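Side-chain contacts in beta-L-arabinobiosidase (Bacteroides thetaiotaomicron, PDB 5MQR), which is a glycoside hydrolase of a gut bacterium, probably an arabinobiosidase or arabinofuranosidase that takes part in the breakdown of complex plant pectin: residues L92-D97 with P101-F106; I121-Y126 with A147-R152. One frame throughout, in Å; residues are numbered along the deposited sequence.

Contact 1: residues L92-D97 with P101-F106; sequences LADPSD and PPSQTF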
ATOM      1  N   LEU A  92     -31.380  20.817  -2.878  1.00 26.95           N
ATOM      2  CA  LEU A  92     -32.333  21.847  -3.188  1.00 28.44           C
ATOM      3  C   LEU A  92     -32.463  22.098  -4.660  1.00 27.43           C
ATOM      4  O   LEU A  92     -31.582  21.788  -5.431  1.00 26.57           O
ATOM      5  CB  LEU A  92     -32.059  23.128  -2.431  1.00 30.43           C
ATOM      6  CG  LEU A  92     -30.797  23.905  -2.674  1.00 32.03           C
ATOM      7  CD1 LEU A  92     -30.954  24.951  -3.777  1.00 33.00           C
ATOM      8  CD2 LEU A  92     -30.433  24.562  -1.321  1.00 33.28           C
ATOM      9  N   ALA A  93     -33.609  22.644  -5.031  1.00 26.89           N
ATOM     10  CA  ALA A  93     -33.974  22.729  -6.417  1.00 26.71           C
ATOM     11  C   ALA A  93     -34.879  23.914  -6.678  1.00 26.76           C
ATOM     12  O   ALA A  93     -35.719  24.274  -5.852  1.00 26.67           O
ATOM     13  CB  ALA A  93     -34.649  21.424  -6.862  1.00 26.41           C
ATOM     14  N   ASP A  94     -34.685  24.501  -7.853  1.00 26.74           N
ATOM     15  CA  ASP A  94     -35.592  25.464  -8.445  1.00 27.07           C
ATOM     16  C   ASP A  94     -35.883  24.935  -9.871  1.00 26.88           C
ATOM     17  O   ASP A  94     -35.110  24.114 -10.421  1.00 25.02           O
ATOM     18  CB  ASP A  94     -34.937  26.848  -8.545  1.00 27.82           C
ATOM     19  CG  ASP A  94     -34.672  27.533  -7.162  1.00 28.23           C
ATOM     20  OD1 ASP A  94     -34.245  26.885  -6.186  1.00 28.14           O
ATOM     21  OD2 ASP A  94     -34.843  28.766  -7.086  1.00 28.68           O
ATOM     22  N   PRO A  95     -36.987  25.393 -10.488  1.00 27.19           N
ATOM     23  CA  PRO A  95     -37.296  24.886 -11.822  1.00 27.33           C
ATOM     24  C   PRO A  95     -36.215  25.103 -12.870  1.00 27.08           C
ATOM     25  O   PRO A  95     -36.056  24.242 -13.738  1.00 26.71           O
ATOM     26  CB  PRO A  95     -38.580  25.633 -12.191  1.00 27.99           C
ATOM     27  CG  PRO A  95     -39.263  25.751 -10.871  1.00 28.23           C
ATOM     28  CD  PRO A  95     -38.144  26.105  -9.918  1.00 27.92           C
ATOM     29  N   SER A  96     -35.453  26.190 -12.786  1.00 26.82           N
ATOM     30  CA  SER A  96     -34.394  26.375 -13.777  1.00 26.90           C
ATOM     31  C   SER A  96     -33.223  27.272 -13.409  1.00 26.88           C
ATOM     32  O   SER A  96     -32.125  27.056 -13.917  1.00 26.29           O
ATOM     33  CB  SER A  96     -35.011  26.903 -15.081  1.00 27.21           C
ATOM     34  OG  SER A  96     -35.683  28.119 -14.829  1.00 27.19           O
ATOM     35  N   ASP A  97     -33.459  28.286 -12.582  1.00 27.45           N
ATOM     36  CA  ASP A  97     -32.484  29.344 -12.338  1.00 27.84           C
ATOM     37  C   ASP A  97     -32.249  29.530 -10.833  1.00 28.17           C
ATOM     38  O   ASP A  97     -33.191  29.514 -10.029  1.00 27.92           O
ATOM     39  CB  ASP A  97     -32.993  30.638 -12.953  1.00 28.64           C
ATOM     40  CG  ASP A  97     -33.060  30.578 -14.477  1.00 29.45           C
ATOM     41  OD1 ASP A  97     -34.052  30.077 -15.045  1.00 30.42           O
ATOM     42  OD2 ASP A  97     -32.110  31.038 -15.129  1.00 30.08           O
ATOM     43  N   PRO A 101     -37.583  31.784  -7.982  1.00 32.06           N
ATOM     44  CA  PRO A 101     -38.558  30.869  -7.386  1.00 32.24           C
ATOM     45  C   PRO A 101     -39.411  30.151  -8.441  1.00 31.94           C
ATOM     46  O   PRO A 101     -39.426  30.591  -9.586  1.00 32.80           O
ATOM     47  CB  PRO A 101     -39.424  31.783  -6.526  1.00 32.92           C
ATOM     48  CG  PRO A 101     -39.294  33.140  -7.141  1.00 33.66           C
ATOM     49  CD  PRO A 101     -37.954  33.200  -7.806  1.00 32.90           C
ATOM     50  N   PRO A 102     -40.100  29.063  -8.093  1.00 31.54           N
ATOM     51  CA  PRO A 102     -40.115  28.491  -6.741  1.00 31.37           C
ATOM     52  C   PRO A 102     -38.867  27.683  -6.392  1.00 29.73           C
ATOM     53  O   PRO A 102     -37.965  27.523  -7.207  1.00 29.33           O
ATOM     54  CB  PRO A 102     -41.394  27.617  -6.732  1.00 31.72           C
ATOM     55  CG  PRO A 102     -41.649  27.291  -8.169  1.00 31.85           C
ATOM     56  CD  PRO A 102     -41.129  28.459  -8.965  1.00 31.92           C
ATOM     57  N   SER A 103     -38.823  27.212  -5.156  1.00 29.03           N
ATOM     58  CA  SER A 103     -37.630  26.627  -4.591  1.00 27.99           C
ATOM     59  C   SER A 103     -38.057  25.709  -3.469  1.00 27.94           C
ATOM     60  O   SER A 103     -38.949  26.066  -2.677  1.00 28.44           O
ATOM     61  CB  SER A 103     -36.721  27.744  -4.052  1.00 27.86           C
ATOM     62  OG  SER A 103     -35.445  27.263  -3.654  1.00 27.39           O
ATOM     63  N   GLN A 104     -37.424  24.543  -3.388  1.00 26.91           N
ATOM     64  CA  GLN A 104     -37.767  23.558  -2.377  1.00 26.94           C
ATOM     65  C   GLN A 104     -36.605  22.640  -2.123  1.00 26.55           C
ATOM     66  O   GLN A 104     -35.610  22.705  -2.846  1.00 26.81           O
ATOM     67  CB  GLN A 104     -38.964  22.730  -2.823  1.00 27.27           C
ATOM     68  CG  GLN A 104     -38.698  21.893  -4.052  1.00 27.12           C
ATOM     69  CD  GLN A 104     -39.963  21.445  -4.755  1.00 27.72           C
ATOM     70  OE1 GLN A 104     -41.058  21.948  -4.505  1.00 28.19           O
ATOM     71  NE2 GLN A 104     -39.809  20.480  -5.654  1.00 27.50           N
ATOM     72  N   THR A 105     -36.750  21.781  -1.112  1.00 26.20           N
ATOM     73  CA  THR A 105     -35.727  20.822  -0.726  1.00 25.64           C
ATOM     74  C   THR A 105     -36.259  19.392  -0.856  1.00 25.46           C
ATOM     75  O   THR A 105     -37.358  19.098  -0.402  1.00 25.94           O
ATOM     76  CB  THR A 105     -35.275  21.112   0.718  1.00 25.71           C
ATOM     77  OG1 THR A 105     -34.737  22.438   0.766  1.00 25.89           O
ATOM     78  CG2 THR A 105     -34.216  20.070   1.236  1.00 25.02           C
ATOM     79  N   PHE A 106     -35.461  18.539  -1.494  1.00 24.90           N
ATOM     80  CA  PHE A 106     -35.785  17.134  -1.770  1.00 25.08           C
ATOM     81  C   PHE A 106     -35.019  16.207  -0.828  1.00 25.31           C
ATOM     82  O   PHE A 106     -33.930  16.559  -0.357  1.00 24.55           O
ATOM     83  CB  PHE A 106     -35.381  16.753  -3.184  1.00 24.35           C
ATOM     84  CG  PHE A 106     -36.320  17.222  -4.261  1.00 24.31           C
ATOM     85  CD1 PHE A 106     -37.589  16.664  -4.384  1.00 24.93           C
ATOM     86  CD2 PHE A 106     -35.900  18.139  -5.213  1.00 23.90           C
ATOM     87  CE1 PHE A 106     -38.444  17.052  -5.425  1.00 25.23           C
ATOM     88  CE2 PHE A 106     -36.730  18.520  -6.251  1.00 24.36           C
ATOM     89  CZ  PHE A 106     -38.008  17.977  -6.363  1.00 24.76           C
TER
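Ala93 and Gln104 face each other as an antiparallel hydrogen-bonded pair. Ala93 N donates to Gln104 O at 3.0 Å, and Gln104 N returns a bond to Ala93 O, also at 3.0 Å. The methyl of Ala93 meets the edge of the Phe106 ring, with CB 3.6 Å from CE2 and close to the ring plane. Leu92 and Thr105 form the next, non-hydrogen-bonded pair, with their side chains on the other face of the sheet.

Asp94 and Ser103 hold the polar end of this buried part. With Ser103 OG anti to the backbone N (chi1 -172°), the hydroxyl is brought against the Asp94 carboxylate. It donates to Asp94 OD1 at 2.8 Å and meets it from above the carboxylate plane, 41° out of it. The same OG accepts a bond from Met149 N, so one hydroxyl joins the aspartate to the strand 148-157. Replacing Asp94 with an alanine would probably leave the Ser103 hydroxyl without its acceptor and freer to turn away from Met149 N.

The two segments are the closing end of a beta hairpin, strands 86-94 and 104-110. These are the two inner strands of a four-stranded antiparallel sheet, consistent with a blade of the N-terminal beta propeller. The short runs 92-94 and 104-106 lie at 133°, well away from exact antiparallel.

Beyond Asp94 the contact passes to two proline rings that are partly exposed to solvent and touch through few atoms. Pro102 follows a cis peptide bond. Its ring crosses that of Pro95 at about a right angle, with Pro95 CG 3.8 Å from Pro102 CD. The one close approach here is that of Pro95 CD to Pro102 O, at 3.1 Å.

Contact 2: residues I121-Y126 with A147-R152; sequences IVFPPY and AIMHQR. With EDO (1,2-ethanediol), chain H.
Tyr126 and Ala147 join their backbones where the chain passes from one four-stranded sheet of the propeller to the next. Strand 120-123 is an outermost strand of the first sheet, and strand 148-157 begins the second. Ala147 N donates to Tyr126 O at 2.8 Å, and the bond is nearly straight at 170°. A water closes the other side of this pair. It accepts from Tyr126 N at 2.9 Å and donates to Ala147 O at 2.7 Å.

Met149 packs against Phe123. Met149 is selenomethionine, a label used for the experiment. Its SE lies 3.6 Å from Phe123 O. The chain bends at its end (chi3 77°), which lays CE 3.7 Å from Phe123 CB, at the root of the aromatic side chain.

In the next shell, Val122 and Phe123 both face Thr105 as a classic beta bulge, where the chain turns its corner. The Tyr126 ring meets that of Tyr169, and its OH accepts from Asp216 N.

Farther along the second segment, His150 and Arg152 bind an ethanediol, probably from the crystallisation liquor. Glu248 holds His150 ND1, and Glu247 makes a salt bridge to Arg152 NE. These acids probably set how the two side chains are turned. His150 NE2 donates to O1 of the diol at 3.1 Å, and Arg152 NH1 adds a weak bond to the same oxygen. His150 CE1 sits 3.5 Å above the plane of the Arg152 guanidinium, over its centre.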
ATOM      1  N   ILE A 121     -40.381  15.631  -1.785  1.00 31.03           N
ATOM      2  CA  ILE A 121     -40.308  17.003  -1.271  1.00 30.49           C
ATOM      3  C   ILE A 121     -40.364  16.954   0.260  1.00 30.64           C
ATOM      4  O   ILE A 121     -41.332  16.447   0.835  1.00 32.03           O
ATOM      5  CB  ILE A 121     -41.427  17.912  -1.826  1.00 30.85           C
ATOM      6  CG1 ILE A 121     -41.297  18.066  -3.360  1.00 30.50           C
ATOM      7  CG2 ILE A 121     -41.384  19.298  -1.179  1.00 30.86           C
ATOM      8  CD1 ILE A 121     -42.580  18.487  -4.046  1.00 30.86           C
ATOM      9  N   VAL A 122     -39.320  17.460   0.912  1.00 29.37           N
ATOM     10  CA  VAL A 122     -39.199  17.386   2.377  1.00 29.23           C
ATOM     11  C   VAL A 122     -39.423  18.766   3.023  1.00 29.09           C
ATOM     12  O   VAL A 122     -39.966  18.844   4.109  1.00 29.08           O
ATOM     13  CB  VAL A 122     -37.882  16.675   2.801  1.00 28.74           C
ATOM     14  CG1 VAL A 122     -36.639  17.493   2.464  1.00 28.07           C
ATOM     15  CG2 VAL A 122     -37.912  16.309   4.271  1.00 29.35           C
ATOM     16  N   PHE A 123     -39.027  19.838   2.339  1.00 29.00           N
ATOM     17  CA  PHE A 123     -39.489  21.191   2.666  1.00 29.79           C
ATOM     18  C   PHE A 123     -40.034  21.833   1.380  1.00 30.39           C
ATOM     19  O   PHE A 123     -39.289  21.980   0.422  1.00 30.17           O
ATOM     20  CB  PHE A 123     -38.371  22.020   3.278  1.00 29.38           C
ATOM     21  CG  PHE A 123     -37.851  21.462   4.583  1.00 29.28           C
ATOM     22  CD1 PHE A 123     -38.668  21.401   5.695  1.00 29.73           C
ATOM     23  CD2 PHE A 123     -36.553  20.986   4.694  1.00 28.63           C
ATOM     24  CE1 PHE A 123     -38.216  20.897   6.892  1.00 29.61           C
ATOM     25  CE2 PHE A 123     -36.090  20.474   5.899  1.00 28.56           C
ATOM     26  CZ  PHE A 123     -36.929  20.434   6.998  1.00 29.16           C
ATOM     27  N   PRO A 124     -41.341  22.176   1.344  1.00 31.48           N
ATOM     28  CA  PRO A 124     -41.971  22.642   0.123  1.00 32.01           C
ATOM     29  C   PRO A 124     -41.830  24.161  -0.085  1.00 32.69           C
ATOM     30  O   PRO A 124     -41.366  24.863   0.821  1.00 33.18           O
ATOM     31  CB  PRO A 124     -43.455  22.275   0.356  1.00 32.53           C
ATOM     32  CG  PRO A 124     -43.656  22.434   1.807  1.00 32.61           C
ATOM     33  CD  PRO A 124     -42.321  22.138   2.459  1.00 32.29           C
ATOM     34  N   PRO A 125     -42.249  24.666  -1.266  1.00 32.73           N
ATOM     35  CA  PRO A 125     -42.302  26.115  -1.522  1.00 33.03           C
ATOM     36  C   PRO A 125     -43.042  26.870  -0.415  1.00 33.63           C
ATOM     37  O   PRO A 125     -44.074  26.388   0.078  1.00 33.49           O
ATOM     38  CB  PRO A 125     -43.082  26.206  -2.835  1.00 33.16           C
ATOM     39  CG  PRO A 125     -42.820  24.905  -3.520  1.00 32.66           C
ATOM     40  CD  PRO A 125     -42.730  23.889  -2.424  1.00 32.72           C
ATOM     41  N   TYR A 126     -42.506  28.028  -0.043  1.00 33.91           N
ATOM     42  CA  TYR A 126     -43.015  28.825   1.073  1.00 34.91           C
ATOM     43  C   TYR A 126     -43.339  30.227   0.589  1.00 35.89           C
ATOM     44  O   TYR A 126     -42.567  30.822  -0.142  1.00 35.56           O
ATOM     45  CB  TYR A 126     -41.959  28.877   2.174  1.00 34.53           C
ATOM     46  CG  TYR A 126     -42.391  29.528   3.471  1.00 35.35           C
ATOM     47  CD1 TYR A 126     -42.426  30.932   3.603  1.00 35.50           C
ATOM     48  CD2 TYR A 126     -42.744  28.747   4.592  1.00 35.42           C
ATOM     49  CE1 TYR A 126     -42.832  31.534   4.791  1.00 36.20           C
ATOM     50  CE2 TYR A 126     -43.137  29.345   5.790  1.00 36.04           C
ATOM     51  CZ  TYR A 126     -43.188  30.738   5.883  1.00 36.32           C
ATOM     52  OH  TYR A 126     -43.557  31.340   7.050  1.00 36.14           O
ATOM     53  N   ALA A 147     -40.512  31.927  -1.613  1.00 34.03           N
ATOM     54  CA  ALA A 147     -39.171  32.070  -1.042  1.00 33.59           C
ATOM     55  C   ALA A 147     -38.144  31.225  -1.773  1.00 32.44           C
ATOM     56  O   ALA A 147     -38.493  30.317  -2.530  1.00 32.39           O
ATOM     57  CB  ALA A 147     -39.187  31.688   0.432  1.00 34.06           C
ATOM     58  N   ILE A 148     -36.878  31.526  -1.510  1.00 31.61           N
ATOM     59  CA  ILE A 148     -35.751  30.756  -1.987  1.00 30.79           C
ATOM     60  C   ILE A 148     -35.192  29.986  -0.803  1.00 30.69           C
ATOM     61  O   ILE A 148     -35.005  30.545   0.268  1.00 30.66           O
ATOM     62  CB  ILE A 148     -34.643  31.655  -2.587  1.00 30.69           C
ATOM     63  CG1 ILE A 148     -35.190  32.502  -3.752  1.00 31.17           C
ATOM     64  CG2 ILE A 148     -33.432  30.832  -3.038  1.00 30.07           C
ATOM     65  CD1 ILE A 148     -35.724  31.724  -4.942  1.00 30.97           C
HETATM   66  N   MSE A 149     -34.911  28.700  -1.022  1.00 30.40           N
HETATM   67  CA  MSE A 149     -34.312  27.837  -0.011  1.00 30.28           C
HETATM   68  C   MSE A 149     -32.827  27.868  -0.193  1.00 30.20           C
HETATM   69  O   MSE A 149     -32.325  27.989  -1.312  1.00 29.61           O
HETATM   70  CB  MSE A 149     -34.844  26.382  -0.031  1.00 29.82           C
HETATM   71  CG  MSE A 149     -36.340  26.382   0.275  1.00 29.89           C
HETATM   72 SE   MSE A 149     -36.968  24.698   1.070  1.00 29.72          SE
HETATM   73  CE  MSE A 149     -36.266  25.006   2.900  1.00 29.98           C
ATOM     74  N   HIS A 150     -32.126  27.783   0.935  1.00 31.10           N
ATOM     75  CA  HIS A 150     -30.681  27.759   0.972  1.00 31.81           C
ATOM     76  C   HIS A 150     -30.233  27.273   2.345  1.00 32.20           C
ATOM     77  O   HIS A 150     -30.604  27.885   3.346  1.00 33.51           O
ATOM     78  CB  HIS A 150     -30.099  29.150   0.729  1.00 32.41           C
ATOM     79  CG  HIS A 150     -28.617  29.128   0.542  1.00 33.03           C
ATOM     80  ND1 HIS A 150     -27.731  29.311   1.584  1.00 33.68           N
ATOM     81  CD2 HIS A 150     -27.864  28.862  -0.551  1.00 32.72           C
ATOM     82  CE1 HIS A 150     -26.497  29.203   1.128  1.00 33.65           C
ATOM     83  NE2 HIS A 150     -26.551  28.940  -0.166  1.00 33.34           N
ATOM     84  N   GLN A 151     -29.480  26.179   2.365  1.00 31.44           N
ATOM     85  CA  GLN A 151     -28.967  25.518   3.578  1.00 32.19           C
ATOM     86  C   GLN A 151     -27.528  25.165   3.360  1.00 29.89           C
ATOM     87  O   GLN A 151     -27.212  24.641   2.290  1.00 29.96           O
ATOM     88  CB  GLN A 151     -29.543  24.095   3.744  1.00 33.81           C
ATOM     89  CG  GLN A 151     -30.959  23.977   4.056  1.00 35.21           C
ATOM     90  CD  GLN A 151     -31.851  23.997   2.855  1.00 34.87           C
ATOM     91  OE1 GLN A 151     -32.571  24.945   2.675  1.00 35.98           O
ATOM     92  NE2 GLN A 151     -31.840  22.941   2.056  1.00 35.70           N
ATOM     93  N   ARG A 152     -26.698  25.305   4.383  1.00 28.96           N
ATOM     94  CA  ARG A 152     -25.341  24.724   4.363  1.00 27.81           C
ATOM     95  C   ARG A 152     -25.238  23.486   5.239  1.00 27.09           C
ATOM     96  O   ARG A 152     -24.161  22.872   5.296  1.00 26.35           O
ATOM     97  CB  ARG A 152     -24.317  25.755   4.828  1.00 28.22           C
ATOM     98  CG  ARG A 152     -24.304  27.043   4.031  1.00 28.66           C
ATOM     99  CD  ARG A 152     -23.803  26.796   2.624  1.00 28.50           C
ATOM    100  NE  ARG A 152     -23.198  28.004   2.080  1.00 29.54           N
ATOM    101  CZ  ARG A 152     -23.032  28.273   0.779  1.00 30.04           C
ATOM    102  NH1 ARG A 152     -23.375  27.387  -0.175  1.00 29.32           N
ATOM    103  NH2 ARG A 152     -22.477  29.445   0.431  1.00 30.47           N
TER
HETATM  104  C1  EDO H1207     -24.330  30.696  -2.164  1.00 56.80           C
HETATM  105  O1  EDO H1207     -24.703  29.355  -2.562  1.00 53.19           O
HETATM  106  C2  EDO H1207     -22.934  31.086  -2.671  1.00 56.28           C
HETATM  107  O2  EDO H1207     -22.228  31.962  -1.788  1.00 57.90           O
HETATM  108  O   HOH W   1     -39.843  28.374  -1.216  1.00 23.55           O

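How the contacts relate
Contacts 1 and 2 follow one another along the chain, and their centres are about 7 Å apart. Strand 104-110 of contact 1 lies beside strand 120-123 of contact 2 in the same sheet. Thr105 links them: its O is 2.9 Å from Val122 N and its N is 3.0 Å from Phe123 O, both probable hydrogen bonds. Thr105 OG1 also packs 3.2 Å from Met149 SE and accepts a bond from Gln151 NE2, so contact 1 reaches the neighbouring sheet too. The side chains of Thr105 and Phe123 each lie about 11 Å from a bound calcium ion. The ethanediol touches the 147-152 segment of contact 2.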